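Bifunctional protein PutA (Bdellovibrio bacteriovorus, PDB 5UR2) probably oxidises proline to glutamate in two steps, pairing a flavin-dependent proline dehydrogenase with an NAD-dependent L-glutamate gamma-semialdehyde dehydrogenase. Local coordinates at residues 563-568 with 600-605; 622-627 with 972-977. All blocks are in the same frame, centred on the assembly; numbering follows the deposited sequence.

Interaction 1 (563-568 with 600-605)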
loop_
_atom_site.group_PDB
_atom_site.type_symbol
_atom_site.label_atom_id
_atom_site.label_comp_id
_atom_site.label_asym_id
_atom_site.label_seq_id
_atom_site.Cartn_x
_atom_site.Cartn_y
_atom_site.Cartn_z
ATOM N N LYS B 563 8.322 -7.652 22.246
ATOM C CA LYS B 563 8.564 -8.037 23.627
ATOM C C LYS B 563 7.508 -7.436 24.539
ATOM O O LYS B 563 7.026 -8.106 25.460
ATOM C CB LYS B 563 9.967 -7.611 24.074
ATOM C CG LYS B 563 10.413 -8.272 25.388
ATOM C CD LYS B 563 11.857 -7.906 25.761
ATOM C CE LYS B 563 12.277 -8.517 27.109
ATOM N NZ LYS B 563 13.570 -7.948 27.599
ATOM N N LEU B 564 7.096 -6.190 24.265
ATOM C CA LEU B 564 6.002 -5.582 25.018
ATOM C C LEU B 564 4.742 -6.447 24.947
ATOM O O LEU B 564 4.104 -6.715 25.970
ATOM C CB LEU B 564 5.726 -4.171 24.492
ATOM C CG LEU B 564 4.513 -3.460 25.097
ATOM C CD1 LEU B 564 4.681 -3.365 26.597
ATOM C CD2 LEU B 564 4.265 -2.071 24.470
ATOM N N ALA B 565 4.393 -6.923 23.747
ATOM C CA ALA B 565 3.241 -7.808 23.586
ATOM C C ALA B 565 3.398 -9.100 24.383
ATOM O O ALA B 565 2.423 -9.601 24.962
ATOM C CB ALA B 565 3.036 -8.140 22.103
ATOM N N ASP B 566 4.613 -9.657 24.425
ATOM C CA ASP B 566 4.833 -10.872 25.200
ATOM C C ASP B 566 4.657 -10.617 26.682
ATOM O O ASP B 566 4.072 -11.441 27.388
ATOM C CB ASP B 566 6.230 -11.430 24.945
ATOM C CG ASP B 566 6.422 -11.873 23.508
ATOM O OD1 ASP B 566 5.430 -12.196 22.832
ATOM O OD2 ASP B 566 7.565 -11.865 23.052
ATOM N N ILE B 567 5.141 -9.472 27.166
ATOM C CA ILE B 567 4.967 -9.141 28.574
ATOM C C ILE B 567 3.488 -8.954 28.894
ATOM O O ILE B 567 2.993 -9.462 29.908
ATOM C CB ILE B 567 5.809 -7.907 28.923
ATOM C CG1 ILE B 567 7.292 -8.290 28.918
ATOM C CG2 ILE B 567 5.344 -7.266 30.237
ATOM C CD1 ILE B 567 8.222 -7.098 28.846
ATOM N N MET B 568 2.751 -8.268 28.010
ATOM C CA MET B 568 1.305 -8.159 28.180
ATOM C C MET B 568 0.657 -9.539 28.237
ATOM O O MET B 568 -0.253 -9.774 29.044
ATOM C CB MET B 568 0.679 -7.358 27.044
ATOM C CG MET B 568 0.924 -5.855 27.041
ATOM S SD MET B 568 0.218 -5.175 25.489
ATOM C CE MET B 568 0.517 -3.418 25.752
ATOM N N PHE B 600 -2.493 -4.519 18.621
ATOM C CA PHE B 600 -1.860 -3.300 18.103
ATOM C C PHE B 600 -0.345 -3.460 18.033
ATOM O O PHE B 600 0.286 -3.144 17.012
ATOM C CB PHE B 600 -2.230 -2.091 18.980
ATOM C CG PHE B 600 -3.593 -1.493 18.687
ATOM C CD1 PHE B 600 -4.019 -1.281 17.375
ATOM C CD2 PHE B 600 -4.430 -1.114 19.729
ATOM C CE1 PHE B 600 -5.268 -0.721 17.099
ATOM C CE2 PHE B 600 -5.701 -0.545 19.473
ATOM C CZ PHE B 600 -6.111 -0.356 18.150
ATOM N N CYS B 601 0.251 -3.953 19.122
ATOM C CA CYS B 601 1.681 -4.229 19.170
ATOM C C CYS B 601 2.119 -5.086 17.994
ATOM O O CYS B 601 3.024 -4.721 17.230
ATOM C CB CYS B 601 2.026 -4.944 20.476
ATOM S SG CYS B 601 1.947 -3.928 21.943
ATOM N N ARG B 602 1.492 -6.252 17.847
ATOM C CA ARG B 602 1.955 -7.181 16.823
ATOM C C ARG B 602 1.668 -6.653 15.424
ATOM O O ARG B 602 2.497 -6.805 14.524
ATOM C CB ARG B 602 1.309 -8.555 17.031
ATOM C CG ARG B 602 1.589 -9.110 18.406
ATOM C CD ARG B 602 1.825 -10.591 18.310
ATOM N NE ARG B 602 1.898 -11.220 19.622
ATOM C CZ ARG B 602 2.995 -11.290 20.368
ATOM N NH1 ARG B 602 4.136 -10.740 19.962
ATOM N NH2 ARG B 602 2.948 -11.916 21.538
ATOM N N TYR B 603 0.510 -6.013 15.228
ATOM C CA TYR B 603 0.154 -5.524 13.899
ATOM C C TYR B 603 1.065 -4.381 13.463
ATOM O O TYR B 603 1.564 -4.368 12.332
ATOM C CB TYR B 603 -1.303 -5.089 13.881
ATOM C CG TYR B 603 -1.831 -4.645 12.531
ATOM C CD1 TYR B 603 -2.445 -5.554 11.668
ATOM C CD2 TYR B 603 -1.748 -3.309 12.130
ATOM C CE1 TYR B 603 -2.967 -5.142 10.417
ATOM C CE2 TYR B 603 -2.252 -2.892 10.899
ATOM C CZ TYR B 603 -2.863 -3.809 10.046
ATOM O OH TYR B 603 -3.363 -3.388 8.837
ATOM N N TYR B 604 1.301 -3.403 14.339
ATOM C CA TYR B 604 2.154 -2.304 13.904
ATOM C C TYR B 604 3.595 -2.776 13.778
ATOM O O TYR B 604 4.319 -2.299 12.900
ATOM C CB TYR B 604 2.026 -1.100 14.851
ATOM C CG TYR B 604 0.619 -0.517 14.841
ATOM C CD1 TYR B 604 -0.108 -0.432 13.653
ATOM C CD2 TYR B 604 0.001 -0.107 16.023
ATOM C CE1 TYR B 604 -1.398 0.082 13.625
ATOM C CE2 TYR B 604 -1.300 0.396 16.021
ATOM C CZ TYR B 604 -1.996 0.483 14.813
ATOM O OH TYR B 604 -3.279 0.976 14.792
ATOM N N ALA B 605 4.020 -3.729 14.615
ATOM C CA ALA B 605 5.363 -4.275 14.437
ATOM C C ALA B 605 5.465 -5.020 13.115
ATOM O O ALA B 605 6.437 -4.842 12.365
ATOM C CB ALA B 605 5.753 -5.180 15.612
#
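The guanidinium of Arg602 carries Ala565 on one face and Asp566 at its edge. Ala565 CB sits 3.5 Å from Arg602 NH1, off-centre toward the rim, and a methyl is small enough for the flat group to lie across it. At the edge, Arg602 NH2 gives Asp566 OD1 a salt-bridging hydrogen bond of 2.8 Å, nearly straight at 168° and lying in the guanidinium plane, although the carboxylate itself is turned 45° from that plane. A bend at chi2 in the arginine chain brings its end across to the aspartate. Arg602 NH1 also has a long, weak ion pair with Asp562, one turn before Asp566.

Deeper in the interface the surfaces are apolar. Cys601 CB meets Ala565 CB at 3.7 Å, small residues letting the backbones come close, while Cys601 SG faces the ends of both Leu564 (CD2, 3.9 Å) and Met568 (CE, 4.1 Å), which lie side by side. Thr653 of helix 646-657 and Met680 of helix 671-684 continue this buried layer. With segment axes 9.1 Å apart and running at 162°, this is an antiparallel helix pair, 554-570 against 587-611, within the helical layer of the aldehyde dehydrogenase fold's Rossmann-type NAD-binding domain.

Interaction 2 (622-627 with 972-977)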
loop_
_atom_site.group_PDB
_atom_site.type_symbol
_atom_site.label_atom_id
_atom_site.label_comp_id
_atom_site.label_asym_id
_atom_site.label_seq_id
_atom_site.Cartn_x
_atom_site.Cartn_y
_atom_site.Cartn_z
ATOM N N GLY B 622 20.211 2.927 -15.207
ATOM C CA GLY B 622 21.071 4.062 -14.962
ATOM C C GLY B 622 20.620 4.999 -13.856
ATOM O O GLY B 622 21.320 5.973 -13.573
ATOM N N GLU B 623 19.490 4.740 -13.215
ATOM C CA GLU B 623 19.042 5.583 -12.112
ATOM C C GLU B 623 18.253 4.718 -11.144
ATOM O O GLU B 623 17.202 4.186 -11.510
ATOM C CB GLU B 623 18.192 6.764 -12.618
ATOM C CG GLU B 623 17.782 7.754 -11.525
ATOM C CD GLU B 623 16.952 8.915 -12.077
ATOM O OE1 GLU B 623 17.535 9.930 -12.527
ATOM O OE2 GLU B 623 15.708 8.802 -12.083
ATOM N N LEU B 624 18.771 4.565 -9.929
ATOM C CA LEU B 624 18.063 3.893 -8.850
ATOM C C LEU B 624 17.172 4.899 -8.140
ATOM O O LEU B 624 17.625 5.986 -7.769
ATOM C CB LEU B 624 19.038 3.267 -7.850
ATOM C CG LEU B 624 19.839 2.087 -8.383
ATOM C CD1 LEU B 624 20.783 1.549 -7.300
ATOM C CD2 LEU B 624 18.901 0.999 -8.923
ATOM N N SER B 625 15.907 4.539 -7.951
ATOM C CA SER B 625 14.968 5.427 -7.286
ATOM C C SER B 625 14.108 4.602 -6.347
ATOM O O SER B 625 13.551 3.578 -6.756
ATOM C CB SER B 625 14.111 6.178 -8.315
ATOM O OG SER B 625 13.604 7.366 -7.742
ATOM N N HIS B 626 14.031 5.022 -5.091
ATOM C CA HIS B 626 13.280 4.280 -4.084
ATOM C C HIS B 626 12.385 5.207 -3.269
ATOM O O HIS B 626 12.771 6.334 -2.938
ATOM C CB HIS B 626 14.198 3.523 -3.162
ATOM C CG HIS B 626 14.953 2.431 -3.842
ATOM N ND1 HIS B 626 16.168 2.640 -4.457
ATOM C CD2 HIS B 626 14.662 1.121 -4.020
ATOM C CE1 HIS B 626 16.599 1.504 -4.976
ATOM N NE2 HIS B 626 15.703 0.566 -4.725
ATOM N N TYR B 627 11.179 4.717 -2.980
ATOM C CA TYR B 627 10.200 5.367 -2.122
ATOM C C TYR B 627 10.306 4.739 -0.738
ATOM O O TYR B 627 10.281 3.505 -0.607
ATOM C CB TYR B 627 8.800 5.196 -2.724
ATOM C CG TYR B 627 7.667 6.022 -2.143
ATOM C CD1 TYR B 627 7.456 7.339 -2.556
ATOM C CD2 TYR B 627 6.758 5.464 -1.253
ATOM C CE1 TYR B 627 6.403 8.081 -2.064
ATOM C CE2 TYR B 627 5.696 6.202 -0.753
ATOM C CZ TYR B 627 5.522 7.506 -1.169
ATOM O OH TYR B 627 4.469 8.247 -0.686
ATOM N N GLU B 972 19.361 7.985 -7.190
ATOM C CA GLU B 972 20.804 7.928 -7.404
ATOM C C GLU B 972 21.129 7.620 -8.866
ATOM O O GLU B 972 20.744 6.570 -9.398
ATOM C CB GLU B 972 21.446 6.903 -6.468
ATOM C CG GLU B 972 22.935 6.694 -6.717
ATOM C CD GLU B 972 23.603 5.806 -5.658
ATOM O OE1 GLU B 972 22.892 5.187 -4.828
ATOM O OE2 GLU B 972 24.842 5.721 -5.678
ATOM N N ASN B 973 21.852 8.533 -9.503
ATOM C CA ASN B 973 22.415 8.291 -10.823
ATOM C C ASN B 973 23.537 7.266 -10.699
ATOM O O ASN B 973 24.509 7.494 -9.971
ATOM C CB ASN B 973 22.934 9.609 -11.399
ATOM C CG ASN B 973 23.662 9.438 -12.725
ATOM O OD1 ASN B 973 23.601 8.390 -13.354
ATOM N ND2 ASN B 973 24.316 10.504 -13.177
ATOM N N THR B 974 23.411 6.135 -11.393
ATOM C CA THR B 974 24.416 5.082 -11.316
ATOM C C THR B 974 25.324 5.022 -12.536
ATOM O O THR B 974 26.239 4.188 -12.584
ATOM C CB THR B 974 23.739 3.718 -11.126
ATOM O OG1 THR B 974 22.965 3.416 -12.293
ATOM C CG2 THR B 974 22.859 3.726 -9.886
ATOM N N LEU B 975 25.107 5.895 -13.503
ATOM C CA LEU B 975 25.859 5.904 -14.744
ATOM C C LEU B 975 27.119 6.754 -14.582
ATOM O O LEU B 975 27.023 7.945 -14.259
ATOM C CB LEU B 975 24.948 6.443 -15.846
ATOM C CG LEU B 975 25.531 6.822 -17.191
ATOM C CD1 LEU B 975 26.118 5.610 -17.850
ATOM C CD2 LEU B 975 24.437 7.418 -18.010
ATOM N N ARG B 976 28.293 6.146 -14.797
ATOM C CA ARG B 976 29.587 6.837 -14.728
ATOM C C ARG B 976 30.465 6.345 -15.865
ATOM O O ARG B 976 30.645 5.135 -16.016
ATOM C CB ARG B 976 30.317 6.591 -13.393
ATOM C CG ARG B 976 29.613 7.136 -12.171
ATOM C CD ARG B 976 30.423 6.933 -10.901
ATOM N NE ARG B 976 29.558 6.991 -9.720
ATOM C CZ ARG B 976 29.946 6.659 -8.494
ATOM N NH1 ARG B 976 31.184 6.240 -8.301
ATOM N NH2 ARG B 976 29.096 6.738 -7.468
ATOM N N ARG B 977 31.041 7.282 -16.631
ATOM C CA ARG B 977 31.917 6.963 -17.765
ATOM C C ARG B 977 31.222 6.053 -18.766
ATOM O O ARG B 977 31.840 5.147 -19.332
ATOM C CB ARG B 977 33.225 6.308 -17.318
ATOM C CG ARG B 977 34.120 7.192 -16.542
ATOM C CD ARG B 977 34.438 8.449 -17.302
ATOM N NE ARG B 977 34.816 9.461 -16.334
ATOM C CZ ARG B 977 34.496 10.741 -16.429
ATOM N NH1 ARG B 977 33.792 11.172 -17.467
ATOM N NH2 ARG B 977 34.877 11.585 -15.480
#
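Gly622 opens the contact through its carbonyl: Thr974 N donates to Gly622 O at 3.0 Å, approaching from above the carbonyl plane. Glycine suits the position because a side chain would be jammed against the preceding carbonyl oxygen at these backbone angles (phi 80°). Across from it, Asn973 OD1 accepts from Leu975 N at 2.9 Å, forming an Asx turn that bends the chain as it leaves its strand.

Glu623 faces Asn973 as a non-hydrogen-bonded antiparallel pair, with Glu623 CA only 3.4 Å from Glu972 O in a CA-H...O contact. The side chain is extended, CG anti to the backbone N (chi1 -175°), and CG packs 3.8 Å from Glu972 O. Its carboxylate is engaged by His941 and Arg931 of the second subunit.

Leu624 forms the hydrogen-bonded pair with Glu972. Leu624 N reaches Glu972 O at 2.9 Å, with an N-H...O angle of 145°, the less straight of the two bonds, and Glu972 N returns a bond of 2.7 Å to Leu624 O. These strands, 623-638 and 965-973, belong to the beta-flap by which aldehyde dehydrogenases dimerise: here Glu972 also pairs in parallel with a strand of the second subunit, carrying the sheet across the interface, while its carboxylate makes a salt bridge with Lys919 of that subunit. On the same face as Glu972, the branched end of Leu624 crosses Thr974 at about a right angle, Leu624 CG lying 3.8 Å from Thr974 CG2. Threonine suits this place through its gamma-methyl, which gives the leucine an apolar partner.

Farther along, Ser625 OG and Thr971 OG1 are hydrogen-bonded, and Tyr627 OH is hydrogen-bonded to Asp959 OD2 of the second subunit.

In the fold
Interaction 1 comes first along the chain: helix 587-611 is followed by the short strand 615-616, which pairs with strand 623-638. The centres of the two contacts lie 38 Å apart and their nearest atoms about 16 Å, so the two do not touch. The centre of interaction 1 lies about 24 Å from the centre of the chain, that of interaction 2 about 54 Å. Interaction 1 is internal to the subunit and has no partner in the second subunit, whereas interaction 2 lies on an arm that meets it. Both are away from the modified flavin and from the predicted catalytic residues Glu746 and Cys780; one joins helices within a subunit, the other contributes to dimer assembly.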